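Local coordinates for polycomb protein Pcl (Drosophila melanogaster, PDB 5OQD) that helps establish the silenced state of homeotic genes in the early embryo as a Polycomb component of the histone-methylating Esc/E(z) complex, at residues 119-122 with 123-127; 142-145 with 146-150. All coordinates share one frame; numbering follows the deposited sequence.

Interaction 1: residues 119-122 with 123-127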
loop_
_atom_site.group_PDB
_atom_site.type_symbol
_atom_site.label_atom_id
_atom_site.label_comp_id
_atom_site.label_asym_id
_atom_site.label_seq_id
_atom_site.Cartn_x
_atom_site.Cartn_y
_atom_site.Cartn_z
ATOM N N TRP B 119 6.256 -15.771 3.485
ATOM C CA TRP B 119 5.128 -16.686 3.320
ATOM C C TRP B 119 4.128 -16.674 4.488
ATOM O O TRP B 119 2.923 -16.593 4.250
ATOM C CB TRP B 119 5.650 -18.109 3.087
ATOM C CG TRP B 119 4.595 -19.149 2.885
ATOM C CD1 TRP B 119 4.310 -20.196 3.712
ATOM C CD2 TRP B 119 3.692 -19.252 1.780
ATOM N NE1 TRP B 119 3.285 -20.946 3.190
ATOM C CE2 TRP B 119 2.886 -20.387 2.005
ATOM C CE3 TRP B 119 3.483 -18.496 0.622
ATOM C CZ2 TRP B 119 1.887 -20.782 1.117
ATOM C CZ3 TRP B 119 2.493 -18.890 -0.258
ATOM C CH2 TRP B 119 1.707 -20.023 -0.006
ATOM N N PRO B 120 4.608 -16.770 5.715
ATOM C CA PRO B 120 3.695 -16.783 6.856
ATOM C C PRO B 120 2.930 -15.481 6.967
ATOM O O PRO B 120 1.723 -15.489 7.189
ATOM C CB PRO B 120 4.636 -16.930 8.046
ATOM C CG PRO B 120 5.832 -17.616 7.494
ATOM C CD PRO B 120 5.990 -17.083 6.107
ATOM N N PHE B 121 3.631 -14.372 6.784
ATOM C CA PHE B 121 3.057 -13.058 7.005
ATOM C C PHE B 121 1.902 -12.761 6.064
ATOM O O PHE B 121 0.869 -12.261 6.481
ATOM C CB PHE B 121 4.145 -12.004 6.860
ATOM C CG PHE B 121 3.633 -10.598 6.858
ATOM C CD1 PHE B 121 3.875 -9.761 7.926
ATOM C CD2 PHE B 121 2.925 -10.110 5.782
ATOM C CE1 PHE B 121 3.414 -8.466 7.926
ATOM C CE2 PHE B 121 2.457 -8.817 5.775
ATOM C CZ PHE B 121 2.703 -7.992 6.849
ATOM N N ILE B 122 2.070 -13.096 4.795
ATOM C CA ILE B 122 1.016 -12.909 3.814
ATOM C C ILE B 122 -0.171 -13.782 4.172
ATOM O O ILE B 122 -1.321 -13.382 4.036
ATOM C CB ILE B 122 1.495 -13.258 2.398
ATOM C CG1 ILE B 122 2.582 -12.286 1.955
ATOM C CG2 ILE B 122 0.338 -13.220 1.419
ATOM C CD1 ILE B 122 3.025 -12.489 0.530
ATOM N N LEU B 123 0.124 -14.991 4.624
ATOM C CA LEU B 123 -0.915 -15.917 5.019
ATOM C C LEU B 123 -1.692 -15.342 6.192
ATOM O O LEU B 123 -2.911 -15.464 6.257
ATOM C CB LEU B 123 -0.315 -17.275 5.367
ATOM C CG LEU B 123 0.197 -18.060 4.160
ATOM C CD1 LEU B 123 1.043 -19.241 4.593
ATOM C CD2 LEU B 123 -0.953 -18.522 3.287
ATOM N N GLU B 124 -0.985 -14.705 7.116
ATOM C CA GLU B 124 -1.643 -14.086 8.252
ATOM C C GLU B 124 -2.579 -12.979 7.807
ATOM O O GLU B 124 -3.693 -12.864 8.300
ATOM C CB GLU B 124 -0.611 -13.505 9.210
ATOM C CG GLU B 124 0.215 -14.543 9.945
ATOM C CD GLU B 124 1.337 -13.926 10.754
ATOM O OE1 GLU B 124 1.300 -12.702 10.981
ATOM O OE2 GLU B 124 2.256 -14.665 11.162
ATOM N N GLN B 125 -2.127 -12.168 6.861
ATOM C CA GLN B 125 -2.872 -10.984 6.464
ATOM C C GLN B 125 -3.737 -11.138 5.226
ATOM O O GLN B 125 -4.340 -10.178 4.775
ATOM C CB GLN B 125 -1.932 -9.797 6.290
ATOM C CG GLN B 125 -1.284 -9.350 7.586
ATOM C CD GLN B 125 -2.303 -8.926 8.618
ATOM O OE1 GLN B 125 -3.295 -8.279 8.295
ATOM N NE2 GLN B 125 -2.061 -9.284 9.871
ATOM N N ARG B 126 -3.810 -12.340 4.688
ATOM C CA ARG B 126 -4.490 -12.532 3.426
ATOM C C ARG B 126 -5.946 -12.126 3.567
ATOM O O ARG B 126 -6.517 -11.512 2.676
ATOM C CB ARG B 126 -4.377 -13.989 2.994
ATOM C CG ARG B 126 -5.370 -14.403 1.930
ATOM C CD ARG B 126 -4.659 -15.049 0.758
ATOM N NE ARG B 126 -4.153 -16.371 1.092
ATOM C CZ ARG B 126 -4.489 -17.474 0.441
ATOM N NH1 ARG B 126 -5.334 -17.408 -0.576
ATOM N NH2 ARG B 126 -3.984 -18.639 0.804
ATOM N N HIS B 127 -6.535 -12.465 4.703
ATOM C CA HIS B 127 -7.931 -12.179 4.974
ATOM C C HIS B 127 -8.161 -10.682 4.969
ATOM O O HIS B 127 -9.201 -10.202 4.538
ATOM C CB HIS B 127 -8.341 -12.772 6.321
#
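Leu123 reaches back one turn to Trp119 in two ways. Its N donates to Trp119 O at 3.2 Å, and its CD1 methyl rests over one face of the indole. CD1 is 3.4 Å from the centroid of the five-membered ring, in a direction 22° off the ring normal, which meets the criterion for a CH-pi contact. The methyl is shifted toward the rim: its nearest ring atom is NE1, at 3.1 Å from Leu123 CD1, a tight approach. Trp119 holds CG anti to its backbone N (chi1 -179°), and this sends the indole forward along the helix to meet the leucine. Glu124 comes next, with its N bonded to Pro120 O at 2.8 Å and lying in that carbonyl's plane. The glutamate chain runs extended past the same oxygen, CG being 3.3 Å from Pro120 O, so aliphatic carbon borders the acceptor. At Gln125 the backbone N bonds to Phe121 O at 3.0 Å. Gln125 CG lies over one face of the Phe121 ring, 4.2 Å from Phe121 CE2, while amide and ring planes are inclined by 51°; the methylene, not the amide, makes this looser contact. Arg126 follows with CB 3.3 Å from Ile122 O, and its guanidinium NH1 donates to Leu138 O beyond these segments. Ile122 itself faces Val95 and Leu96 of helix 92-104 and Leu147 of helix 140-153, in the core of the winged-helix domain. The chemistry is thus divided: three consecutive main-chain bonds fix the helical turn, while carbon-to-ring contacts join Leu123 to Trp119 and, more loosely, Gln125 to Phe121. A methyl over the indole probably restricts how Trp119 can turn, consistent with a ring held steady where it meets Glu140, Leu143 and Met144.

Interaction 2: residues 142-145 with 146-150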
loop_
_atom_site.group_PDB
_atom_site.type_symbol
_atom_site.label_atom_id
_atom_site.label_comp_id
_atom_site.label_asym_id
_atom_site.label_seq_id
_atom_site.Cartn_x
_atom_site.Cartn_y
_atom_site.Cartn_z
ATOM N N ALA B 142 -0.132 -22.944 -5.770
ATOM C CA ALA B 142 -0.329 -22.010 -6.873
ATOM C C ALA B 142 0.031 -20.596 -6.436
ATOM O O ALA B 142 0.469 -19.773 -7.241
ATOM C CB ALA B 142 -1.765 -22.066 -7.371
ATOM N N LEU B 143 -0.160 -20.328 -5.150
ATOM C CA LEU B 143 0.164 -19.033 -4.567
ATOM C C LEU B 143 1.671 -18.832 -4.484
ATOM O O LEU B 143 2.172 -17.736 -4.731
ATOM C CB LEU B 143 -0.461 -18.902 -3.176
ATOM C CG LEU B 143 -0.128 -17.633 -2.389
ATOM C CD1 LEU B 143 -0.437 -16.381 -3.200
ATOM C CD2 LEU B 143 -0.881 -17.619 -1.071
ATOM N N MET B 144 2.386 -19.896 -4.131
ATOM C CA MET B 144 3.841 -19.849 -4.024
ATOM C C MET B 144 4.495 -19.504 -5.358
ATOM O O MET B 144 5.355 -18.625 -5.427
ATOM C CB MET B 144 4.384 -21.184 -3.509
ATOM C CG MET B 144 4.533 -21.257 -2.003
ATOM S SD MET B 144 5.754 -20.082 -1.395
ATOM C CE MET B 144 7.165 -20.514 -2.412
ATOM N N GLU B 145 4.083 -20.203 -6.411
ATOM C CA GLU B 145 4.636 -19.984 -7.742
ATOM C C GLU B 145 4.293 -18.592 -8.261
ATOM O O GLU B 145 5.103 -17.953 -8.928
ATOM C CB GLU B 145 4.124 -21.045 -8.718
ATOM C CG GLU B 145 4.476 -22.473 -8.326
ATOM C CD GLU B 145 5.973 -22.717 -8.275
ATOM O OE1 GLU B 145 6.723 -22.032 -9.004
ATOM O OE2 GLU B 145 6.404 -23.596 -7.499
ATOM N N ARG B 146 3.085 -18.134 -7.951
ATOM C CA ARG B 146 2.650 -16.800 -8.344
ATOM C C ARG B 146 3.495 -15.731 -7.651
ATOM O O ARG B 146 3.842 -14.718 -8.258
ATOM C CB ARG B 146 1.165 -16.601 -8.025
ATOM C CG ARG B 146 0.656 -15.188 -8.267
ATOM C CD ARG B 146 0.923 -14.729 -9.694
ATOM N NE ARG B 146 0.076 -15.412 -10.666
ATOM C CZ ARG B 146 0.219 -15.306 -11.982
ATOM N NH1 ARG B 146 1.184 -14.551 -12.487
ATOM N NH2 ARG B 146 -0.599 -15.960 -12.796
ATOM N N LEU B 147 3.833 -15.969 -6.387
ATOM C CA LEU B 147 4.652 -15.030 -5.628
ATOM C C LEU B 147 6.103 -15.045 -6.098
ATOM O O LEU B 147 6.756 -14.002 -6.152
ATOM C CB LEU B 147 4.588 -15.342 -4.132
ATOM C CG LEU B 147 3.273 -15.019 -3.422
ATOM C CD1 LEU B 147 3.377 -15.317 -1.933
ATOM C CD2 LEU B 147 2.878 -13.569 -3.657
ATOM N N LYS B 148 6.603 -16.233 -6.427
ATOM C CA LYS B 148 7.961 -16.378 -6.945
ATOM C C LYS B 148 8.134 -15.604 -8.245
ATOM O O LYS B 148 9.134 -14.915 -8.441
ATOM C CB LYS B 148 8.306 -17.853 -7.172
ATOM C CG LYS B 148 8.707 -18.613 -5.918
ATOM C CD LYS B 148 9.056 -20.054 -6.255
ATOM C CE LYS B 148 9.609 -20.793 -5.047
ATOM N NZ LYS B 148 9.831 -22.238 -5.339
ATOM N N GLN B 149 7.148 -15.722 -9.128
ATOM C CA GLN B 149 7.206 -15.074 -10.431
ATOM C C GLN B 149 7.065 -13.560 -10.313
ATOM O O GLN B 149 7.735 -12.812 -11.028
ATOM C CB GLN B 149 6.123 -15.630 -11.354
ATOM C CG GLN B 149 6.218 -15.124 -12.779
ATOM C CD GLN B 149 7.589 -15.356 -13.381
ATOM O OE1 GLN B 149 8.213 -16.393 -13.159
ATOM N NE2 GLN B 149 8.072 -14.381 -14.143
ATOM N N THR B 150 6.195 -13.117 -9.411
ATOM C CA THR B 150 5.978 -11.690 -9.180
ATOM C C THR B 150 7.271 -11.005 -8.749
ATOM O O THR B 150 7.603 -9.920 -9.228
ATOM C CB THR B 150 4.891 -11.449 -8.108
ATOM O OG1 THR B 150 3.682 -12.110 -8.498
ATOM C CG2 THR B 150 4.623 -9.964 -7.938
#
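Arg146 O is gripped twice by Thr150, whose N and OG1 donate from opposite faces of the carbonyl plane, while Arg146 N bonds back to Ala142 O at 3.2 Å. The hydroxyl bond is the shorter, Thr150 OG1 to Arg146 O being 2.6 Å; with chi1 at -56° OG1 sits beside the threonine's own N, within reach of that carbonyl. All these residues lie within helix 140-153 of the winged-helix domain, where four successive i to i+4 main-chain bonds join 142-145 to 146-149. Leu147 N donates to Leu143 O at 2.9 Å, and the two leucine side chains cross at an angle, Leu143 CD1 lying 4.0 Å from Leu147 CG. This leucine side packs against helices 92-104 and 114-125. Were Leu147 cut back to alanine, Leu143 CD1 would probably lose this neighbour, and a gap is likely to open toward Trp92 and Ile122. Lys148 N bonds to Met144 O, and the extended lysine chain brings Lys148 CE to 3.6 Å from the CE methyl of Met144, whose own chain is bent at chi2 and chi3. Glu145 runs alongside the lysine in the same direction, but OE2 stays 4.3 Å from Lys148 NZ, beyond salt-bridge range. The close contacts here are main-chain bonds and carbon packing, so this turn probably relies little on the Glu145-Lys148 pair.

How the interactions relate
Interaction 1 comes first along the chain, on helix 114-125, and interaction 2 follows on helix 140-153; their centres are 14 Å apart. They meet directly: Trp119 CE3 lies 3.4 Å from Met144 SD, and Ile122 CD1 lies 3.8 Å from Leu147 CD1. Both also pack on helix 92-104. The order of helix 92-104, strand 112-113, these two helices and then strands 158-161 and 170-173 matches a winged-helix domain, which follows the zinc-binding PHD finger along the chain. Each contact thus lies on one of the helices of a three-helix core, and the tryptophan and isoleucine of the first join it to the leucines and methionine of the second.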